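Local coordinates for malonyl CoA-acyl carrier protein transacylase (Burkholderia pseudomallei 1710b, PDB 3EZO), which probably transfers the malonyl group from malonyl-CoA to the holo form of acyl carrier protein, releasing CoA, at residues A271-K285 against T291-F304. Sequence-based numbering, arbitrary orientation.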
ATOM      1  N   ALA A 271       7.301  14.631   6.899  1.00 13.48           N
ATOM      2  CA  ALA A 271       8.416  15.564   6.956  1.00 14.70           C
ATOM      3  C   ALA A 271       8.058  16.871   7.660  1.00 16.20           C
ATOM      4  O   ALA A 271       8.874  17.387   8.423  1.00 15.62           O
ATOM      5  CB  ALA A 271       8.917  15.871   5.579  1.00 14.03           C
ATOM      6  N   ARG A 272       6.864  17.421   7.397  1.00 17.73           N
ATOM      7  CA  ARG A 272       6.449  18.698   8.041  1.00 18.69           C
ATOM      8  C   ARG A 272       6.201  18.517   9.531  1.00 19.58           C
ATOM      9  O   ARG A 272       6.159  19.490  10.259  1.00 18.39           O
ATOM     10  CB  ARG A 272       5.186  19.325   7.389  1.00 18.80           C
ATOM     11  CG  ARG A 272       5.451  19.896   6.027  1.00 20.02           C
ATOM     12  CD  ARG A 272       4.339  20.847   5.561  1.00 21.86           C
ATOM     13  NE  ARG A 272       3.111  20.091   5.580  1.00 20.86           N
ATOM     14  CZ  ARG A 272       2.697  19.320   4.582  1.00 19.13           C
ATOM     15  NH1 ARG A 272       3.386  19.254   3.450  1.00 20.50           N
ATOM     16  NH2 ARG A 272       1.573  18.632   4.716  1.00 17.01           N
ATOM     17  N   GLU A 273       6.051  17.285  10.000  1.00 20.54           N
ATOM     18  CA  GLU A 273       5.964  17.060  11.439  1.00 22.30           C
ATOM     19  C   GLU A 273       7.345  17.035  12.099  1.00 23.23           C
ATOM     20  O   GLU A 273       7.455  16.771  13.294  1.00 24.19           O
ATOM     21  CB  GLU A 273       5.227  15.751  11.754  1.00 22.53           C
ATOM     22  CG  GLU A 273       3.745  15.753  11.365  1.00 25.50           C
ATOM     23  CD  GLU A 273       2.944  16.742  12.167  1.00 28.79           C
ATOM     24  OE1 GLU A 273       3.203  16.819  13.388  1.00 31.69           O
ATOM     25  OE2 GLU A 273       2.060  17.427  11.591  1.00 28.80           O
ATOM     26  N   GLY A 274       8.394  17.290  11.344  1.00 23.58           N
ATOM     27  CA  GLY A 274       9.747  17.313  11.924  1.00 24.37           C
ATOM     28  C   GLY A 274      10.386  15.919  12.010  1.00 25.13           C
ATOM     29  O   GLY A 274      11.393  15.746  12.688  1.00 24.80           O
ATOM     30  N   VAL A 275       9.782  14.932  11.339  1.00 25.08           N
ATOM     31  CA  VAL A 275      10.405  13.643  11.134  1.00 25.24           C
ATOM     32  C   VAL A 275      11.417  13.725   9.998  1.00 25.41           C
ATOM     33  O   VAL A 275      11.101  14.152   8.891  1.00 27.47           O
ATOM     34  CB  VAL A 275       9.353  12.552  10.768  1.00 25.92           C
ATOM     35  CG1 VAL A 275      10.056  11.179  10.498  1.00 24.49           C
ATOM     36  CG2 VAL A 275       8.302  12.440  11.835  1.00 23.63           C
ATOM     37  N   THR A 276      12.646  13.321  10.269  1.00 25.37           N
ATOM     38  CA  THR A 276      13.704  13.283   9.277  1.00 25.18           C
ATOM     39  C   THR A 276      14.091  11.842   8.937  1.00 24.17           C
ATOM     40  O   THR A 276      14.694  11.599   7.902  1.00 24.88           O
ATOM     41  CB  THR A 276      14.947  14.015   9.814  1.00 26.21           C
ATOM     42  OG1 THR A 276      15.306  13.442  11.083  1.00 28.98           O
ATOM     43  CG2 THR A 276      14.613  15.519  10.036  1.00 27.55           C
ATOM     44  N   HIS A 277      13.711  10.885   9.781  1.00 22.93           N
ATOM     45  CA  HIS A 277      13.971   9.465   9.508  1.00 21.75           C
ATOM     46  C   HIS A 277      12.711   8.683   9.132  1.00 19.37           C
ATOM     47  O   HIS A 277      11.773   8.554   9.929  1.00 18.50           O
ATOM     48  CB  HIS A 277      14.639   8.815  10.727  1.00 22.33           C
ATOM     49  CG  HIS A 277      15.922   9.489  11.134  1.00 25.53           C
ATOM     50  ND1 HIS A 277      16.374   9.525  12.436  1.00 29.04           N
ATOM     51  CD2 HIS A 277      16.811  10.200  10.413  1.00 27.68           C
ATOM     52  CE1 HIS A 277      17.513  10.185  12.487  1.00 27.91           C
ATOM     53  NE2 HIS A 277      17.799  10.605  11.272  1.00 28.73           N
ATOM     54  N   VAL A 278      12.727   8.122   7.933  1.00 17.49           N
ATOM     55  CA  VAL A 278      11.602   7.371   7.415  1.00 16.78           C
ATOM     56  C   VAL A 278      12.056   5.949   7.046  1.00 16.71           C
ATOM     57  O   VAL A 278      12.876   5.733   6.128  1.00 16.38           O
ATOM     58  CB  VAL A 278      10.958   8.110   6.251  1.00 16.91           C
ATOM     59  CG1 VAL A 278       9.812   7.321   5.695  1.00 15.03           C
ATOM     60  CG2 VAL A 278      10.538   9.589   6.722  1.00 16.87           C
ATOM     61  N   ILE A 279      11.528   4.990   7.796  1.00 16.13           N
ATOM     62  CA  ILE A 279      11.958   3.595   7.691  1.00 15.59           C
ATOM     63  C   ILE A 279      10.836   2.831   7.030  1.00 14.82           C
ATOM     64  O   ILE A 279       9.694   2.874   7.477  1.00 12.76           O
ATOM     65  CB  ILE A 279      12.274   3.027   9.066  1.00 15.11           C
ATOM     66  CG1 ILE A 279      13.490   3.758   9.658  1.00 15.55           C
ATOM     67  CG2 ILE A 279      12.524   1.493   9.014  1.00 14.93           C
ATOM     68  CD1 ILE A 279      13.634   3.462  11.122  1.00 17.68           C
ATOM     69  N   GLU A 280      11.154   2.193   5.911  1.00 15.35           N
ATOM     70  CA  GLU A 280      10.203   1.298   5.252  1.00 15.00           C
ATOM     71  C   GLU A 280      10.201   0.013   6.023  1.00 15.15           C
ATOM     72  O   GLU A 280      11.257  -0.608   6.227  1.00 16.32           O
ATOM     73  CB  GLU A 280      10.552   1.039   3.790  1.00 15.05           C
ATOM     74  CG  GLU A 280       9.670  -0.096   3.201  1.00 14.55           C
ATOM     75  CD  GLU A 280       9.715  -0.189   1.700  1.00 15.41           C
ATOM     76  OE1 GLU A 280      10.803   0.046   1.125  1.00 16.24           O
ATOM     77  OE2 GLU A 280       8.656  -0.552   1.095  1.00 16.29           O
ATOM     78  N   CYS A 281       9.031  -0.392   6.489  1.00 14.97           N
ATOM     79  CA  CYS A 281       8.921  -1.618   7.279  1.00 15.10           C
ATOM     80  C   CYS A 281       8.261  -2.713   6.458  1.00 15.07           C
ATOM     81  O   CYS A 281       7.051  -2.710   6.242  1.00 15.10           O
ATOM     82  CB  CYS A 281       8.180  -1.382   8.590  1.00 14.47           C
ATOM     83  SG  CYS A 281       8.070  -2.839   9.688  1.00 14.76           S
ATOM     84  N   GLY A 282       9.082  -3.646   5.993  1.00 15.23           N
ATOM     85  CA  GLY A 282       8.593  -4.745   5.186  1.00 15.76           C
ATOM     86  C   GLY A 282       9.443  -5.002   3.954  1.00 15.29           C
ATOM     87  O   GLY A 282      10.400  -4.296   3.680  1.00 14.74           O
ATOM     88  N   PRO A 283       9.078  -6.024   3.186  1.00 15.94           N
ATOM     89  CA  PRO A 283       9.893  -6.414   2.029  1.00 16.77           C
ATOM     90  C   PRO A 283       9.691  -5.564   0.761  1.00 16.67           C
ATOM     91  O   PRO A 283       8.651  -4.911   0.594  1.00 16.31           O
ATOM     92  CB  PRO A 283       9.418  -7.844   1.758  1.00 16.80           C
ATOM     93  CG  PRO A 283       7.960  -7.781   2.107  1.00 17.79           C
ATOM     94  CD  PRO A 283       7.930  -6.919   3.383  1.00 15.51           C
ATOM     95  N   GLY A 284      10.704  -5.580  -0.114  1.00 16.91           N
ATOM     96  CA  GLY A 284      10.540  -5.158  -1.516  1.00 17.05           C
ATOM     97  C   GLY A 284      11.268  -3.885  -1.914  1.00 17.47           C
ATOM     98  O   GLY A 284      11.479  -3.622  -3.097  1.00 17.96           O
ATOM     99  N   LYS A 285      11.651  -3.089  -0.919  1.00 18.01           N
ATOM    100  CA  LYS A 285      12.352  -1.803  -1.117  1.00 18.38           C
ATOM    101  C   LYS A 285      11.594  -0.720  -1.922  1.00 17.30           C
ATOM    102  O   LYS A 285      12.180   0.316  -2.257  1.00 16.20           O
ATOM    103  CB  LYS A 285      13.749  -2.017  -1.699  1.00 19.31           C
ATOM    104  CG  LYS A 285      14.437  -3.308  -1.201  1.00 22.77           C
ATOM    105  CD  LYS A 285      15.948  -3.209  -1.280  1.00 25.88           C
ATOM    106  CE  LYS A 285      16.654  -4.620  -1.256  1.00 27.12           C
ATOM    107  NZ  LYS A 285      15.985  -5.636  -0.412  1.00 26.66           N
ATOM    108  N   THR A 291      10.798   7.467  -1.037  1.00 16.42           N
ATOM    109  CA  THR A 291      11.181   8.474  -0.039  1.00 17.48           C
ATOM    110  C   THR A 291      12.368   9.287  -0.583  1.00 19.25           C
ATOM    111  O   THR A 291      12.348  10.541  -0.550  1.00 20.27           O
ATOM    112  CB  THR A 291      11.567   7.829   1.315  1.00 17.51           C
ATOM    113  OG1 THR A 291      10.466   7.081   1.836  1.00 17.73           O
ATOM    114  CG2 THR A 291      12.016   8.876   2.343  1.00 17.22           C
ATOM    115  N   LYS A 292      13.372   8.578  -1.129  1.00 20.48           N
ATOM    116  CA  LYS A 292      14.553   9.221  -1.712  1.00 21.57           C
ATOM    117  C   LYS A 292      14.149  10.269  -2.763  1.00 21.32           C
ATOM    118  O   LYS A 292      14.688  11.363  -2.793  1.00 19.71           O
ATOM    119  CB  LYS A 292      15.511   8.207  -2.380  1.00 22.15           C
ATOM    120  CG  LYS A 292      16.151   7.174  -1.478  1.00 26.18           C
ATOM    121  CD  LYS A 292      17.124   6.250  -2.265  1.00 31.13           C
ATOM    122  CE  LYS A 292      17.832   5.197  -1.379  1.00 34.49           C
ATOM    123  NZ  LYS A 292      17.072   3.891  -1.217  1.00 38.22           N
ATOM    124  N   ARG A 293      13.195   9.906  -3.610  1.00 21.26           N
ATOM    125  CA  ARG A 293      12.742  10.769  -4.694  1.00 22.33           C
ATOM    126  C   ARG A 293      11.885  11.938  -4.217  1.00 21.41           C
ATOM    127  O   ARG A 293      11.901  13.016  -4.808  1.00 21.72           O
ATOM    128  CB  ARG A 293      11.905   9.957  -5.679  1.00 22.88           C
ATOM    129  CG  ARG A 293      12.551   8.673  -6.208  1.00 28.55           C
ATOM    130  CD  ARG A 293      13.335   8.902  -7.422  1.00 34.79           C
ATOM    131  NE  ARG A 293      12.606   9.901  -8.185  1.00 42.17           N
ATOM    132  CZ  ARG A 293      11.530   9.673  -8.945  1.00 45.24           C
ATOM    133  NH1 ARG A 293      11.051   8.433  -9.128  1.00 46.46           N
ATOM    134  NH2 ARG A 293      10.944  10.715  -9.540  1.00 45.86           N
ATOM    135  N   ILE A 294      11.065  11.698  -3.199  1.00 20.88           N
ATOM    136  CA  ILE A 294      10.166  12.718  -2.684  1.00 19.91           C
ATOM    137  C   ILE A 294      10.936  13.845  -1.940  1.00 21.06           C
ATOM    138  O   ILE A 294      10.626  15.040  -2.069  1.00 20.31           O
ATOM    139  CB  ILE A 294       9.091  12.078  -1.778  1.00 19.06           C
ATOM    140  CG1 ILE A 294       8.121  11.242  -2.640  1.00 18.77           C
ATOM    141  CG2 ILE A 294       8.328  13.143  -1.001  1.00 17.25           C
ATOM    142  CD1 ILE A 294       7.433  10.094  -1.899  1.00 12.97           C
ATOM    143  N   ASP A 295      11.941  13.465  -1.168  1.00 21.91           N
ATOM    144  CA  ASP A 295      12.641  14.430  -0.330  1.00 22.74           C
ATOM    145  C   ASP A 295      13.953  13.804   0.071  1.00 23.58           C
ATOM    146  O   ASP A 295      13.990  12.937   0.937  1.00 22.70           O
ATOM    147  CB  ASP A 295      11.787  14.764   0.903  1.00 23.15           C
ATOM    148  CG  ASP A 295      12.423  15.816   1.833  1.00 25.18           C
ATOM    149  OD1 ASP A 295      13.625  16.183   1.649  1.00 26.31           O
ATOM    150  OD2 ASP A 295      11.683  16.274   2.761  1.00 23.27           O
ATOM    151  N   GLY A 296      15.025  14.278  -0.554  1.00 24.98           N
ATOM    152  CA  GLY A 296      16.366  13.752  -0.327  1.00 26.57           C
ATOM    153  C   GLY A 296      16.984  14.115   1.024  1.00 27.53           C
ATOM    154  O   GLY A 296      18.023  13.552   1.377  1.00 29.49           O
ATOM    155  N   ASN A 297      16.397  15.044   1.780  1.00 27.41           N
ATOM    156  CA  ASN A 297      16.910  15.322   3.126  1.00 27.73           C
ATOM    157  C   ASN A 297      16.428  14.286   4.107  1.00 26.90           C
ATOM    158  O   ASN A 297      16.916  14.230   5.231  1.00 26.15           O
ATOM    159  CB  ASN A 297      16.456  16.673   3.667  1.00 28.60           C
ATOM    160  CG  ASN A 297      16.763  17.835   2.744  1.00 32.09           C
ATOM    161  OD1 ASN A 297      17.753  17.841   2.016  1.00 37.43           O
ATOM    162  ND2 ASN A 297      15.907  18.868   2.809  1.00 36.09           N
ATOM    163  N   LEU A 298      15.411  13.511   3.732  1.00 25.89           N
ATOM    164  CA  LEU A 298      14.933  12.465   4.623  1.00 25.75           C
ATOM    165  C   LEU A 298      16.020  11.390   4.654  1.00 24.83           C
ATOM    166  O   LEU A 298      16.753  11.248   3.689  1.00 24.37           O
ATOM    167  CB  LEU A 298      13.582  11.870   4.164  1.00 25.71           C
ATOM    168  CG  LEU A 298      12.419  12.858   4.147  1.00 25.20           C
ATOM    169  CD1 LEU A 298      11.159  12.184   3.630  1.00 25.42           C
ATOM    170  CD2 LEU A 298      12.235  13.445   5.546  1.00 25.24           C
ATOM    171  N   VAL A 299      16.129  10.684   5.773  1.00 23.89           N
ATOM    172  CA  VAL A 299      17.104   9.621   5.912  1.00 23.42           C
ATOM    173  C   VAL A 299      16.384   8.301   6.002  1.00 22.80           C
ATOM    174  O   VAL A 299      15.620   8.050   6.928  1.00 22.11           O
ATOM    175  CB  VAL A 299      17.990   9.801   7.158  1.00 23.71           C
ATOM    176  CG1 VAL A 299      18.905   8.568   7.343  1.00 22.70           C
ATOM    177  CG2 VAL A 299      18.819  11.122   7.052  1.00 23.40           C
ATOM    178  N   GLY A 300      16.667   7.437   5.042  1.00 23.75           N
ATOM    179  CA  GLY A 300      15.913   6.180   4.892  1.00 24.44           C
ATOM    180  C   GLY A 300      16.584   4.987   5.520  1.00 24.07           C
ATOM    181  O   GLY A 300      17.789   4.952   5.638  1.00 25.57           O
ATOM    182  N   ALA A 301      15.799   4.032   5.983  1.00 24.37           N
ATOM    183  CA  ALA A 301      16.314   2.682   6.247  1.00 24.31           C
ATOM    184  C   ALA A 301      15.198   1.703   5.916  1.00 24.54           C
ATOM    185  O   ALA A 301      14.111   2.094   5.439  1.00 23.62           O
ATOM    186  CB  ALA A 301      16.778   2.523   7.694  1.00 23.55           C
ATOM    187  N   SER A 302      15.457   0.420   6.125  1.00 24.22           N
ATOM    188  CA  SER A 302      14.406  -0.567   5.891  1.00 23.80           C
ATOM    189  C   SER A 302      14.552  -1.716   6.816  1.00 22.76           C
ATOM    190  O   SER A 302      15.669  -2.052   7.242  1.00 22.74           O
ATOM    191  CB  SER A 302      14.417  -1.036   4.473  1.00 24.23           C
ATOM    192  OG  SER A 302      14.516   0.080   3.609  1.00 27.10           O
ATOM    193  N   VAL A 303      13.408  -2.267   7.197  1.00 21.12           N
ATOM    194  CA  VAL A 303      13.378  -3.476   7.988  1.00 20.20           C
ATOM    195  C   VAL A 303      12.726  -4.570   7.157  1.00 19.59           C
ATOM    196  O   VAL A 303      11.493  -4.571   6.968  1.00 18.69           O
ATOM    197  CB  VAL A 303      12.619  -3.255   9.270  1.00 20.13           C
ATOM    198  CG1 VAL A 303      12.620  -4.529  10.104  1.00 19.57           C
ATOM    199  CG2 VAL A 303      13.229  -2.025  10.014  1.00 21.52           C
ATOM    200  N   PHE A 304      13.560  -5.483   6.650  1.00 18.33           N
ATOM    201  CA  PHE A 304      13.078  -6.646   5.880  1.00 18.13           C
ATOM    202  C   PHE A 304      13.820  -7.971   6.184  1.00 17.69           C
ATOM    203  O   PHE A 304      13.470  -9.028   5.661  1.00 16.56           O
ATOM    204  CB  PHE A 304      13.152  -6.333   4.377  1.00 17.72           C
ATOM    205  CG  PHE A 304      14.512  -6.009   3.910  1.00 17.33           C
ATOM    206  CD1 PHE A 304      15.403  -7.023   3.579  1.00 19.70           C
ATOM    207  CD2 PHE A 304      14.917  -4.692   3.776  1.00 19.69           C
ATOM    208  CE1 PHE A 304      16.695  -6.742   3.145  1.00 16.73           C
ATOM    209  CE2 PHE A 304      16.208  -4.396   3.335  1.00 18.84           C
ATOM    210  CZ  PHE A 304      17.094  -5.446   3.019  1.00 18.36           C
TER
HETATM  211  O   HOH W   1      12.260   5.294   3.404  1.00 24.24           O
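Strands 277-281 and 299-303 run parallel, their axes 4.5 Å apart at closest approach and 24° askew, joined by a ladder of backbone hydrogen bonds from Val299 N to Thr276 O (2.7 Å) through to Gly282 N to Val303 O (2.8 Å). The ladder slackens at Ala301, whose N reaches Val278 O only weakly, at 3.4 Å; a water donates to that same carbonyl and also bonds Thr291 OG1, tying the strand to helix 286-294. On one face His277 lies alongside Val299, its ring atom CD2 3.5 Å from Val299 CB, while Ile279 sets CG1 against the methyl of Ala301 and CG2 against Val303 CG2. On the opposite face Val278 reaches Thr291 of helix 286-294 with CG1, anti to the backbone N (chi1 179°), and Leu298 CD1, in the loop before the second strand, with CG2 at 4.1 Å. Beyond the strand ends, Lys285 NZ forms a cation-pi contact over one face of the Phe304 ring, 3.9 Å from its centroid. The Glu280 carboxylate accepts backbone hydrogen bonds, OE2 from Leu287 N and OE1 from Ala288 N, at the start of the connecting helix. Strand, helix and strand form a beta-alpha-beta crossover that places 299-303 at the edge of the acyltransferase domain's parallel sheet.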